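Local coordinates for DUF3218 domain-containing protein (Pseudomonas aeruginosa, PDB 2IGS) that is of unknown function but belongs to a family grouped with lysozyme-like proteins, so a distant link to cell-wall hydrolases is possible though unproven, at residues Val77-Arg82 and Glu88-Val93; Asn18-Phe23 and Gly200-Thr205; Gly133-Ala138 and Gly153-Thr158. All coordinates share one frame; numbering follows the deposited sequence.

Contact 1: residues Val77-Arg82 and Glu88-Val93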
ATOM      1  N   VAL F  77      11.871  42.166 -39.303  1.00 25.26           N
ATOM      2  CA  VAL F  77      12.389  43.286 -40.079  1.00 25.17           C
ATOM      3  C   VAL F  77      13.926  43.256 -40.150  1.00 25.53           C
ATOM      4  O   VAL F  77      14.499  43.426 -41.233  1.00 25.82           O
ATOM      5  CB  VAL F  77      11.879  44.683 -39.586  1.00 25.26           C
ATOM      6  CG1 VAL F  77      12.486  45.813 -40.443  1.00 24.33           C
ATOM      7  CG2 VAL F  77      10.350  44.770 -39.633  1.00 24.56           C
ATOM      8  N   THR F  78      14.600  43.034 -39.029  1.00 25.77           N
ATOM      9  CA  THR F  78      16.062  43.114 -39.065  1.00 26.62           C
ATOM     10  C   THR F  78      16.689  41.941 -39.836  1.00 26.88           C
ATOM     11  O   THR F  78      17.695  42.123 -40.526  1.00 27.00           O
ATOM     12  CB  THR F  78      16.725  43.373 -37.681  1.00 26.25           C
ATOM     13  OG1 THR F  78      16.813  42.160 -36.939  1.00 27.90           O
ATOM     14  CG2 THR F  78      15.949  44.404 -36.891  1.00 26.61           C
ATOM     15  N   ILE F  79      16.073  40.762 -39.734  1.00 27.75           N
ATOM     16  CA  ILE F  79      16.446  39.585 -40.546  1.00 28.49           C
ATOM     17  C   ILE F  79      16.285  39.827 -42.056  1.00 28.96           C
ATOM     18  O   ILE F  79      17.148  39.441 -42.851  1.00 28.99           O
ATOM     19  CB  ILE F  79      15.665  38.333 -40.124  1.00 28.69           C
ATOM     20  CG1 ILE F  79      16.211  37.798 -38.796  1.00 29.38           C
ATOM     21  CG2 ILE F  79      15.751  37.243 -41.200  1.00 29.23           C
ATOM     22  CD1 ILE F  79      15.264  36.870 -38.110  1.00 32.41           C
ATOM     23  N   GLY F  80      15.191  40.480 -42.447  1.00 29.44           N
ATOM     24  CA  GLY F  80      15.026  40.923 -43.823  1.00 29.71           C
ATOM     25  C   GLY F  80      16.245  41.702 -44.301  1.00 30.54           C
ATOM     26  O   GLY F  80      16.752  41.459 -45.411  1.00 30.36           O
ATOM     27  N   PHE F  81      16.726  42.626 -43.460  1.00 30.89           N
ATOM     28  CA  PHE F  81      17.904  43.434 -43.788  1.00 30.93           C
ATOM     29  C   PHE F  81      19.198  42.619 -43.826  1.00 30.78           C
ATOM     30  O   PHE F  81      20.033  42.825 -44.707  1.00 30.80           O
ATOM     31  CB  PHE F  81      18.053  44.629 -42.827  1.00 31.60           C
ATOM     32  CG  PHE F  81      17.143  45.790 -43.146  1.00 33.00           C
ATOM     33  CD1 PHE F  81      17.534  46.772 -44.051  1.00 34.88           C
ATOM     34  CD2 PHE F  81      15.898  45.904 -42.547  1.00 34.65           C
ATOM     35  CE1 PHE F  81      16.694  47.844 -44.351  1.00 35.41           C
ATOM     36  CE2 PHE F  81      15.049  46.976 -42.850  1.00 35.22           C
ATOM     37  CZ  PHE F  81      15.448  47.941 -43.748  1.00 33.86           C
ATOM     38  N   ARG F  82      19.365  41.697 -42.882  1.00 30.69           N
ATOM     39  CA  ARG F  82      20.608  40.922 -42.776  1.00 30.73           C
ATOM     40  C   ARG F  82      20.705  39.783 -43.814  1.00 30.62           C
ATOM     41  O   ARG F  82      21.792  39.261 -44.065  1.00 30.39           O
ATOM     42  CB  ARG F  82      20.813  40.396 -41.345  1.00 30.71           C
ATOM     43  CG  ARG F  82      21.026  41.490 -40.285  1.00 31.41           C
ATOM     44  CD  ARG F  82      21.794  40.968 -39.054  1.00 30.88           C
ATOM     45  NE  ARG F  82      21.099  39.854 -38.449  1.00 32.00           N
ATOM     46  CZ  ARG F  82      21.552  38.604 -38.311  1.00 30.89           C
ATOM     47  NH1 ARG F  82      22.768  38.249 -38.688  1.00 28.12           N
ATOM     48  NH2 ARG F  82      20.755  37.705 -37.751  1.00 29.57           N
ATOM     49  N   GLU F  88      24.512  33.457 -45.425  0.50 27.58           N
ATOM     50  CA  GLU F  88      25.053  32.204 -44.885  0.50 27.30           C
ATOM     51  C   GLU F  88      24.717  31.972 -43.412  0.50 26.94           C
ATOM     52  O   GLU F  88      24.240  30.892 -43.058  0.50 26.98           O
ATOM     53  CB  GLU F  88      26.560  32.083 -45.117  0.50 27.18           C
ATOM     54  CG  GLU F  88      26.929  31.198 -46.303  0.50 27.73           C
ATOM     55  CD  GLU F  88      26.639  29.719 -46.064  0.50 27.32           C
ATOM     56  OE1 GLU F  88      26.188  29.043 -47.018  0.50 26.89           O
ATOM     57  OE2 GLU F  88      26.862  29.235 -44.929  0.50 26.84           O
ATOM     58  N   ARG F  89      24.948  32.979 -42.567  1.00 26.93           N
ATOM     59  CA  ARG F  89      24.710  32.853 -41.112  1.00 26.72           C
ATOM     60  C   ARG F  89      23.230  32.826 -40.769  1.00 26.87           C
ATOM     61  O   ARG F  89      22.768  31.973 -39.997  1.00 27.34           O
ATOM     62  CB  ARG F  89      25.392  33.999 -40.342  1.00 26.80           C
ATOM     63  CG  ARG F  89      25.671  33.660 -38.882  1.00 26.78           C
ATOM     64  CD  ARG F  89      26.302  34.780 -38.062  1.00 26.22           C
ATOM     65  NE  ARG F  89      26.663  34.254 -36.739  1.00 26.75           N
ATOM     66  CZ  ARG F  89      25.805  34.052 -35.729  1.00 26.80           C
ATOM     67  NH1 ARG F  89      24.508  34.357 -35.842  1.00 23.67           N
ATOM     68  NH2 ARG F  89      26.248  33.537 -34.589  1.00 25.22           N
ATOM     69  N   VAL F  90      22.492  33.776 -41.334  1.00 27.05           N
ATOM     70  CA  VAL F  90      21.060  33.882 -41.108  1.00 27.06           C
ATOM     71  C   VAL F  90      20.409  32.535 -41.434  1.00 27.21           C
ATOM     72  O   VAL F  90      19.638  32.011 -40.644  1.00 26.86           O
ATOM     73  CB  VAL F  90      20.434  35.036 -41.923  1.00 27.21           C
ATOM     74  CG1 VAL F  90      18.924  34.931 -41.934  1.00 27.14           C
ATOM     75  CG2 VAL F  90      20.888  36.415 -41.382  1.00 26.08           C
ATOM     76  N   CYS F  91      20.785  31.951 -42.563  1.00 27.25           N
ATOM     77  CA  CYS F  91      20.192  30.693 -43.004  1.00 27.91           C
ATOM     78  C   CYS F  91      20.657  29.455 -42.247  1.00 27.44           C
ATOM     79  O   CYS F  91      19.836  28.704 -41.723  1.00 26.89           O
ATOM     80  CB  CYS F  91      20.431  30.511 -44.490  1.00 28.04           C
ATOM     81  SG  CYS F  91      19.533  31.758 -45.417  1.00 31.53           S
ATOM     82  N   ASN F  92      21.976  29.269 -42.192  1.00 27.52           N
ATOM     83  CA  ASN F  92      22.577  28.038 -41.701  1.00 27.41           C
ATOM     84  C   ASN F  92      23.047  28.070 -40.253  1.00 27.22           C
ATOM     85  O   ASN F  92      23.435  27.039 -39.713  1.00 27.23           O
ATOM     86  CB  ASN F  92      23.724  27.616 -42.628  1.00 27.71           C
ATOM     87  CG  ASN F  92      23.293  27.531 -44.087  1.00 28.72           C
ATOM     88  OD1 ASN F  92      22.139  27.215 -44.396  1.00 29.53           O
ATOM     89  ND2 ASN F  92      24.221  27.824 -44.994  1.00 31.00           N
ATOM     90  N   VAL F  93      23.020  29.236 -39.618  1.00 27.33           N
ATOM     91  CA  VAL F  93      23.288  29.296 -38.167  1.00 27.90           C
ATOM     92  C   VAL F  93      22.044  29.646 -37.345  1.00 28.22           C
ATOM     93  O   VAL F  93      21.794  29.049 -36.302  1.00 28.98           O
ATOM     94  CB  VAL F  93      24.491  30.223 -37.817  1.00 27.91           C
ATOM     95  CG1 VAL F  93      24.720  30.290 -36.289  1.00 26.30           C
ATOM     96  CG2 VAL F  93      25.760  29.741 -38.540  1.00 26.98           C
TER

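Contact 2: residues Asn18-Phe23 and Gly200-Thr205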
ATOM      1  N   ASN F  18       4.277  32.044 -41.224  1.00 20.45           N
ATOM      2  CA  ASN F  18       4.115  32.586 -42.575  1.00 20.95           C
ATOM      3  C   ASN F  18       5.306  33.418 -43.013  1.00 21.06           C
ATOM      4  O   ASN F  18       5.762  33.301 -44.145  1.00 21.47           O
ATOM      5  CB  ASN F  18       2.811  33.386 -42.693  1.00 20.78           C
ATOM      6  CG  ASN F  18       1.613  32.498 -42.944  1.00 22.04           C
ATOM      7  OD1 ASN F  18       1.750  31.276 -43.059  1.00 22.74           O
ATOM      8  ND2 ASN F  18       0.430  33.100 -43.047  1.00 20.62           N
ATOM      9  N   ILE F  19       5.785  34.260 -42.106  1.00 21.20           N
ATOM     10  CA  ILE F  19       7.010  35.046 -42.293  1.00 21.41           C
ATOM     11  C   ILE F  19       8.258  34.159 -42.399  1.00 22.01           C
ATOM     12  O   ILE F  19       9.111  34.381 -43.263  1.00 22.31           O
ATOM     13  CB  ILE F  19       7.203  36.035 -41.128  1.00 20.90           C
ATOM     14  CG1 ILE F  19       6.115  37.114 -41.175  1.00 20.31           C
ATOM     15  CG2 ILE F  19       8.578  36.663 -41.183  1.00 20.36           C
ATOM     16  CD1 ILE F  19       6.015  37.938 -39.907  1.00 17.62           C
ATOM     17  N   TYR F  20       8.364  33.160 -41.523  1.00 21.69           N
ATOM     18  CA  TYR F  20       9.500  32.262 -41.548  1.00 21.69           C
ATOM     19  C   TYR F  20       9.513  31.292 -42.751  1.00 22.31           C
ATOM     20  O   TYR F  20      10.595  30.941 -43.261  1.00 22.32           O
ATOM     21  CB  TYR F  20       9.642  31.554 -40.197  1.00 21.77           C
ATOM     22  CG  TYR F  20      10.349  32.436 -39.174  1.00 20.39           C
ATOM     23  CD1 TYR F  20       9.665  33.458 -38.499  1.00 18.42           C
ATOM     24  CD2 TYR F  20      11.705  32.271 -38.921  1.00 19.14           C
ATOM     25  CE1 TYR F  20      10.325  34.286 -37.587  1.00 20.90           C
ATOM     26  CE2 TYR F  20      12.365  33.076 -38.012  1.00 22.03           C
ATOM     27  CZ  TYR F  20      11.680  34.087 -37.354  1.00 22.04           C
ATOM     28  OH  TYR F  20      12.356  34.858 -36.445  1.00 21.87           O
ATOM     29  N   LYS F  21       8.333  30.894 -43.229  1.00 21.66           N
ATOM     30  CA  LYS F  21       8.247  30.183 -44.509  1.00 22.26           C
ATOM     31  C   LYS F  21       8.948  31.011 -45.627  1.00 21.52           C
ATOM     32  O   LYS F  21       9.664  30.470 -46.473  1.00 20.46           O
ATOM     33  CB  LYS F  21       6.778  29.862 -44.840  1.00 21.92           C
ATOM     34  CG  LYS F  21       6.589  28.744 -45.860  1.00 23.85           C
ATOM     35  CD  LYS F  21       5.118  28.298 -46.001  1.00 24.36           C
ATOM     36  CE  LYS F  21       4.923  27.559 -47.331  1.00 29.01           C
ATOM     37  NZ  LYS F  21       3.707  26.673 -47.390  1.00 30.06           N
ATOM     38  N   GLY F  22       8.775  32.329 -45.565  1.00 21.23           N
ATOM     39  CA  GLY F  22       9.365  33.259 -46.514  1.00 21.51           C
ATOM     40  C   GLY F  22      10.871  33.411 -46.403  1.00 21.33           C
ATOM     41  O   GLY F  22      11.557  33.443 -47.433  1.00 21.29           O
ATOM     42  N   PHE F  23      11.384  33.522 -45.171  1.00 21.09           N
ATOM     43  CA  PHE F  23      12.830  33.541 -44.942  1.00 21.00           C
ATOM     44  C   PHE F  23      13.461  32.233 -45.431  1.00 21.16           C
ATOM     45  O   PHE F  23      14.480  32.265 -46.096  1.00 21.42           O
ATOM     46  CB  PHE F  23      13.189  33.774 -43.471  1.00 21.11           C
ATOM     47  CG  PHE F  23      12.837  35.147 -42.943  1.00 20.44           C
ATOM     48  CD1 PHE F  23      12.963  36.282 -43.736  1.00 22.22           C
ATOM     49  CD2 PHE F  23      12.434  35.301 -41.625  1.00 22.00           C
ATOM     50  CE1 PHE F  23      12.665  37.546 -43.235  1.00 21.60           C
ATOM     51  CE2 PHE F  23      12.133  36.572 -41.099  1.00 20.75           C
ATOM     52  CZ  PHE F  23      12.254  37.689 -41.913  1.00 21.92           C
ATOM     53  N   GLY F 200      18.324  39.083 -24.143  1.00 22.90           N
ATOM     54  CA  GLY F 200      18.538  38.302 -25.357  1.00 22.07           C
ATOM     55  C   GLY F 200      17.351  37.458 -25.828  1.00 22.58           C
ATOM     56  O   GLY F 200      17.285  37.062 -27.006  1.00 22.70           O
ATOM     57  N   LEU F 201      16.401  37.181 -24.941  1.00 21.55           N
ATOM     58  CA  LEU F 201      15.351  36.233 -25.300  1.00 21.89           C
ATOM     59  C   LEU F 201      14.243  36.898 -26.090  1.00 21.58           C
ATOM     60  O   LEU F 201      13.903  38.058 -25.851  1.00 20.84           O
ATOM     61  CB  LEU F 201      14.759  35.505 -24.083  1.00 21.68           C
ATOM     62  CG  LEU F 201      15.513  34.316 -23.475  1.00 23.30           C
ATOM     63  CD1 LEU F 201      14.660  33.679 -22.400  1.00 22.78           C
ATOM     64  CD2 LEU F 201      15.919  33.262 -24.531  1.00 24.35           C
ATOM     65  N   ARG F 202      13.696  36.148 -27.044  1.00 21.32           N
ATOM     66  CA  ARG F 202      12.466  36.563 -27.709  1.00 21.24           C
ATOM     67  C   ARG F 202      11.443  35.456 -27.605  1.00 20.27           C
ATOM     68  O   ARG F 202      11.790  34.339 -27.262  1.00 19.78           O
ATOM     69  CB  ARG F 202      12.719  37.001 -29.161  1.00 21.49           C
ATOM     70  CG  ARG F 202      13.355  38.410 -29.263  1.00 23.92           C
ATOM     71  CD  ARG F 202      14.237  38.518 -30.483  1.00 27.14           C
ATOM     72  NE  ARG F 202      13.837  37.518 -31.465  1.00 30.61           N
ATOM     73  CZ  ARG F 202      14.655  36.656 -32.062  1.00 30.59           C
ATOM     74  NH1 ARG F 202      15.966  36.674 -31.825  1.00 27.46           N
ATOM     75  NH2 ARG F 202      14.140  35.787 -32.922  1.00 30.66           N
ATOM     76  N   TYR F 203      10.176  35.795 -27.869  1.00 20.00           N
ATOM     77  CA  TYR F 203       9.054  34.876 -27.752  1.00 19.09           C
ATOM     78  C   TYR F 203       9.379  33.587 -28.489  1.00 19.70           C
ATOM     79  O   TYR F 203       9.258  32.495 -27.948  1.00 19.99           O
ATOM     80  CB  TYR F 203       7.818  35.567 -28.360  1.00 19.28           C
ATOM     81  CG  TYR F 203       6.549  34.751 -28.485  1.00 17.54           C
ATOM     82  CD1 TYR F 203       6.400  33.791 -29.491  1.00 18.53           C
ATOM     83  CD2 TYR F 203       5.470  34.995 -27.654  1.00 15.58           C
ATOM     84  CE1 TYR F 203       5.188  33.066 -29.624  1.00 19.04           C
ATOM     85  CE2 TYR F 203       4.272  34.297 -27.788  1.00 14.12           C
ATOM     86  CZ  TYR F 203       4.139  33.334 -28.760  1.00 16.30           C
ATOM     87  OH  TYR F 203       2.950  32.646 -28.873  1.00 17.01           O
ATOM     88  N   THR F 204       9.830  33.758 -29.722  1.00 19.78           N
ATOM     89  CA  THR F 204      10.143  32.700 -30.658  1.00 20.03           C
ATOM     90  C   THR F 204      11.341  31.812 -30.225  1.00 20.06           C
ATOM     91  O   THR F 204      11.295  30.575 -30.341  1.00 19.94           O
ATOM     92  CB  THR F 204      10.333  33.405 -32.009  1.00 19.94           C
ATOM     93  OG1 THR F 204       9.551  32.802 -33.039  1.00 23.27           O
ATOM     94  CG2 THR F 204      11.757  33.627 -32.403  1.00 16.92           C
ATOM     95  N   THR F 205      12.393  32.437 -29.695  1.00 20.59           N
ATOM     96  CA  THR F 205      13.609  31.722 -29.263  1.00 21.09           C
ATOM     97  C   THR F 205      13.492  31.136 -27.843  1.00 20.95           C
ATOM     98  O   THR F 205      14.149  30.139 -27.522  1.00 21.01           O
ATOM     99  CB  THR F 205      14.849  32.621 -29.298  1.00 20.90           C
ATOM    100  OG1 THR F 205      14.541  33.845 -28.627  1.00 23.28           O
ATOM    101  CG2 THR F 205      15.322  32.909 -30.750  1.00 21.60           C
TER

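Contact 3: residues Gly133-Ala138 and Gly153-Thr158. With ACY (acetic acid), chain V.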
ATOM      1  N   GLY F 133      13.353  34.299 -14.047  1.00 22.79           N
ATOM      2  CA  GLY F 133      13.102  34.394 -12.628  1.00 22.78           C
ATOM      3  C   GLY F 133      14.033  33.470 -11.873  1.00 22.86           C
ATOM      4  O   GLY F 133      15.058  33.034 -12.411  1.00 22.66           O
ATOM      5  N   PHE F 134      13.655  33.154 -10.639  1.00 22.49           N
ATOM      6  CA  PHE F 134      14.475  32.330  -9.763  1.00 21.87           C
ATOM      7  C   PHE F 134      13.956  30.898  -9.594  1.00 21.64           C
ATOM      8  O   PHE F 134      12.755  30.663  -9.412  1.00 20.36           O
ATOM      9  CB  PHE F 134      14.581  32.986  -8.398  1.00 21.12           C
ATOM     10  CG  PHE F 134      15.290  34.325  -8.415  1.00 22.62           C
ATOM     11  CD1 PHE F 134      14.564  35.512  -8.376  1.00 23.48           C
ATOM     12  CD2 PHE F 134      16.677  34.392  -8.461  1.00 20.79           C
ATOM     13  CE1 PHE F 134      15.221  36.748  -8.391  1.00 24.56           C
ATOM     14  CE2 PHE F 134      17.330  35.591  -8.455  1.00 23.38           C
ATOM     15  CZ  PHE F 134      16.602  36.787  -8.428  1.00 24.59           C
ATOM     16  N   SER F 135      14.877  29.940  -9.638  1.00 21.89           N
ATOM     17  CA  SER F 135      14.555  28.608  -9.199  1.00 21.72           C
ATOM     18  C   SER F 135      14.247  28.658  -7.693  1.00 22.74           C
ATOM     19  O   SER F 135      14.556  29.629  -6.993  1.00 22.87           O
ATOM     20  CB  SER F 135      15.667  27.615  -9.532  1.00 21.54           C
ATOM     21  OG  SER F 135      16.799  27.777  -8.702  1.00 19.85           O
ATOM     22  N   THR F 136      13.640  27.581  -7.224  1.00 23.11           N
ATOM     23  CA  THR F 136      13.014  27.496  -5.937  1.00 23.83           C
ATOM     24  C   THR F 136      13.729  26.430  -5.089  1.00 22.97           C
ATOM     25  O   THR F 136      14.355  25.534  -5.654  1.00 22.95           O
ATOM     26  CB  THR F 136      11.526  27.165  -6.244  1.00 24.22           C
ATOM     27  OG1 THR F 136      10.777  28.385  -6.301  1.00 26.88           O
ATOM     28  CG2 THR F 136      10.933  26.253  -5.283  1.00 25.57           C
ATOM     29  N   ASP F 137      13.691  26.563  -3.759  1.00 21.84           N
ATOM     30  CA  ASP F 137      14.034  25.449  -2.863  1.00 22.05           C
ATOM     31  C   ASP F 137      12.834  24.484  -2.806  1.00 21.19           C
ATOM     32  O   ASP F 137      11.865  24.662  -3.516  1.00 21.08           O
ATOM     33  CB  ASP F 137      14.418  25.939  -1.439  1.00 21.78           C
ATOM     34  CG  ASP F 137      13.291  26.747  -0.757  1.00 21.84           C
ATOM     35  OD1 ASP F 137      12.109  26.532  -1.084  1.00 21.20           O
ATOM     36  OD2 ASP F 137      13.578  27.600   0.107  1.00 21.11           O
ATOM     37  N   ALA F 138      12.896  23.501  -1.941  1.00 21.01           N
ATOM     38  CA  ALA F 138      11.844  22.490  -1.810  1.00 22.30           C
ATOM     39  C   ALA F 138      10.594  22.966  -1.048  1.00 22.70           C
ATOM     40  O   ALA F 138       9.610  22.224  -0.921  1.00 22.47           O
ATOM     41  CB  ALA F 138      12.419  21.227  -1.174  1.00 21.95           C
ATOM     42  N   GLY F 153       9.277  26.736 -17.217  1.00 23.13           N
ATOM     43  CA  GLY F 153       9.946  25.615 -16.557  1.00 22.85           C
ATOM     44  C   GLY F 153      11.358  25.232 -16.960  1.00 22.61           C
ATOM     45  O   GLY F 153      11.856  24.187 -16.492  1.00 23.24           O
ATOM     46  N   VAL F 154      12.034  26.047 -17.788  1.00 22.46           N
ATOM     47  CA  VAL F 154      13.478  25.801 -18.067  1.00 21.76           C
ATOM     48  C   VAL F 154      14.368  26.170 -16.866  1.00 22.23           C
ATOM     49  O   VAL F 154      14.825  27.300 -16.710  1.00 23.11           O
ATOM     50  CB  VAL F 154      14.006  26.455 -19.391  1.00 21.50           C
ATOM     51  CG1 VAL F 154      15.428  25.936 -19.732  1.00 18.73           C
ATOM     52  CG2 VAL F 154      13.071  26.181 -20.523  1.00 21.69           C
ATOM     53  N   ASN F 155      14.640  25.172 -16.045  1.00 22.25           N
ATOM     54  CA  ASN F 155      15.390  25.340 -14.820  1.00 21.71           C
ATOM     55  C   ASN F 155      16.881  25.187 -15.073  1.00 21.34           C
ATOM     56  O   ASN F 155      17.430  24.072 -15.082  1.00 20.84           O
ATOM     57  CB  ASN F 155      14.904  24.322 -13.783  1.00 21.81           C
ATOM     58  CG  ASN F 155      15.274  24.720 -12.350  1.00 22.63           C
ATOM     59  OD1 ASN F 155      16.353  25.270 -12.091  1.00 23.35           O
ATOM     60  ND2 ASN F 155      14.377  24.444 -11.416  1.00 21.02           N
ATOM     61  N   LEU F 156      17.540  26.321 -15.265  1.00 21.05           N
ATOM     62  CA  LEU F 156      18.932  26.325 -15.653  1.00 21.03           C
ATOM     63  C   LEU F 156      19.853  25.928 -14.485  1.00 20.89           C
ATOM     64  O   LEU F 156      20.892  25.320 -14.709  1.00 21.57           O
ATOM     65  CB  LEU F 156      19.311  27.696 -16.252  1.00 20.42           C
ATOM     66  CG  LEU F 156      18.666  28.149 -17.569  1.00 19.32           C
ATOM     67  CD1 LEU F 156      19.224  29.517 -17.969  1.00 18.33           C
ATOM     68  CD2 LEU F 156      18.897  27.146 -18.683  1.00 18.08           C
ATOM     69  N   ARG F 157      19.447  26.274 -13.264  1.00 20.86           N
ATOM     70  CA  ARG F 157      20.179  26.001 -12.026  1.00 21.92           C
ATOM     71  C   ARG F 157      20.364  24.514 -11.811  1.00 22.32           C
ATOM     72  O   ARG F 157      21.384  24.036 -11.321  1.00 21.72           O
ATOM     73  CB  ARG F 157      19.399  26.557 -10.833  1.00 22.13           C
ATOM     74  CG  ARG F 157      19.938  26.163  -9.451  1.00 21.77           C
ATOM     75  CD  ARG F 157      21.275  26.824  -9.172  1.00 25.10           C
ATOM     76  NE  ARG F 157      21.832  26.436  -7.881  1.00 26.46           N
ATOM     77  CZ  ARG F 157      22.543  25.330  -7.677  1.00 30.07           C
ATOM     78  NH1 ARG F 157      22.780  24.492  -8.683  1.00 32.10           N
ATOM     79  NH2 ARG F 157      23.009  25.045  -6.468  1.00 30.10           N
ATOM     80  N   THR F 158      19.342  23.795 -12.224  1.00 22.46           N
ATOM     81  CA  THR F 158      19.206  22.415 -11.936  1.00 22.58           C
ATOM     82  C   THR F 158      19.675  21.559 -13.126  1.00 22.96           C
ATOM     83  O   THR F 158      19.955  20.368 -12.981  1.00 22.37           O
ATOM     84  CB  THR F 158      17.737  22.235 -11.552  1.00 22.72           C
ATOM     85  OG1 THR F 158      17.657  21.910 -10.159  1.00 24.13           O
ATOM     86  CG2 THR F 158      17.003  21.262 -12.422  1.00 21.16           C
TER
HETATM   87  C   ACY V2014      17.739  24.894  -5.729  1.00 45.19           C
HETATM   88  O   ACY V2014      16.966  25.384  -6.634  1.00 44.18           O
HETATM   89  OXT ACY V2014      17.616  25.001  -4.461  1.00 44.50           O
HETATM   90  CH3 ACY V2014      18.936  24.106  -6.181  1.00 44.63           C

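Contact 1: residues Val77-Arg82 and Glu88-Val93
Arg82 reaches over Val90 near the turn that joins helix 63-82 to helix 87-113, and its side chain meets the same methyl twice. At the root, Arg82 CB lies 4.0 Å from Val90 CG2. The chain then arches off the valine, and a bend at chi3 (-58°) swings the head group back. There Arg82 CZ stands 3.8 Å from Val90 CG2, and both terminal nitrogens keep a similar distance to it. The methyl sits 3.5 Å above the guanidinium plane, offset toward the rim, so it meets a face. That approach leaves the N-H groups to other partners: NH1 forms a salt bridge with Glu86 and NH2 one with Glu94. The second valine methyl works separately, with Val90 CG1 touching Ile79 CG2 at 4.0 Å. With CG1 anti to the backbone N (chi1 167°), Val90 turns one methyl to Ile79 and the other to Arg82. No hydrogen bond crosses between the segments. Next to Val90, Cys91 is disulfide-bonded to Cys27 of helix 12-27. The chemistry implies a helical hairpin held here by van der Waals contact, with the arginine charge probably offset by Glu86 and Glu94, the latter shared with Arg89.

Contact 2: residues Asn18-Phe23 and Gly200-Thr205
Arg202 leaves its backbone with CG anti to the carbonyl carbon (chi1 -76°), and further bends at chi2 and at chi3 (23°) fold the chain so that its guanidinium comes to the hydroxyl end of Tyr20. The closest atoms are Tyr20 OH and Arg202 NH2, 4.1 Å apart, too far for a hydrogen bond, and the hydroxyl approaches the guanidinium obliquely. The two flat groups are almost parallel, their planes only 5° apart, yet the meeting is through the hydroxyl end of the ring, so this is not a stack. Thr204 supplies the second touch: its CG2 methyl lies 4.3 Å from Tyr20 OH. Together these approaches bury only a small area, and the backbones stay well separated, with Tyr20 CA and Thr204 CA 10.9 Å apart. The long side chains of Tyr20 and Arg202 span the gap between them.

The ring also has aromatic neighbours. Phe23 CD2 sits 4.1 Å above its plane, over the centre, and Trp42 packs against it edge-to-face. On the other side of the contact, Arg202 occupies the N-cap position of helix 203-216. Its backbone N donates to Thr205 OG1 at 2.9 Å, a bond that restrains the first turn. Glu72 of helix 63-82 accepts from the N-H of Thr204 and also forms a long, weak ion pair with Arg202, so a neighbouring helix helps to cap this end.

The Thr205 bond corresponds to one half of a capping box, the side chain three residues after the N-cap accepting the N-cap N-H; no reciprocal bond from the Arg202 side chain is part of it. The contact is thus typical of a capped helix N-terminus inside a helical bundle, here met by an aromatic side chain from helix 12-27.

Contact 3: residues Gly133-Ala138 and Gly153-Thr158
Ser135 faces Asn155 and Arg157 together, turning a different atom to each. Its carbon meets the amide: Ser135 CB lies 3.5 Å from Asn155 OD1, a van der Waals approach. Its oxygen meets the arginine stem, with Ser135 OG 3.6 Å from Arg157 CB and equally near the next methylene. The serine chi1 of 73° sets OG between the backbone N and the carbonyl carbon, from where it can face Arg157 while CB stays against Asn155. Arg157 starts toward the serine but then bends at chi2 (69°), which takes its guanidinium off to a salt bridge with Glu145.

An acetic acid molecule, probably from the crystallisation liquor, fills in beside this bend. Ser135 OG donates a hydrogen bond to the acetic acid O at 3.2 Å, and itself accepts from the N-H of Gly147. The same acid oxygen is 2.8 Å from Thr136 O; two oxygens so close suggest that the acid holds a proton. Its other end is apolar in contact: the acetic acid CH3 lies 4.0 Å above the Arg157 guanidinium plane, offset toward the rim, so the cation meets the methyl over a face.

Asn155 uses its amide twice more. OD1 accepts a weak bond from Thr158 N at 3.3 Å, while ND2 binds Ser139 of the second subunit, which brings this corner into the interface.

No hydrogen bond joins the segments directly, since strand 148-150 runs between strands 132-134 and 154-155 in the antiparallel sheet; Gly133 pairs with Leu149 and Ser135 with Gly147, and on its other side Leu148 pairs with Leu156. Around the sheet, Val154 and Asn155 touch helix 203-216, and Phe134 and Leu156 touch helix 190-200.

Contacts 1 and 2 are neighbours, with centres about 11 Å apart, and they touch: Ile79 CG2 lies 3.6 Å from Phe23 CZ, so helices 12-27, 63-82 and 87-113 share one packed core. Contact 3 lies across the centre of the chain, about 33 Å from contact 1 and 26 Å from contact 2 between centres. Along the sequence, contact 2 joins helix 12-27 near the start to helix 203-216 at the end, and so encloses contact 1 and then contact 3, which follow in series. Helix 203-216 carries the fold from the bundle toward the small sheet, tying the helical part to the strand region that meets a second subunit.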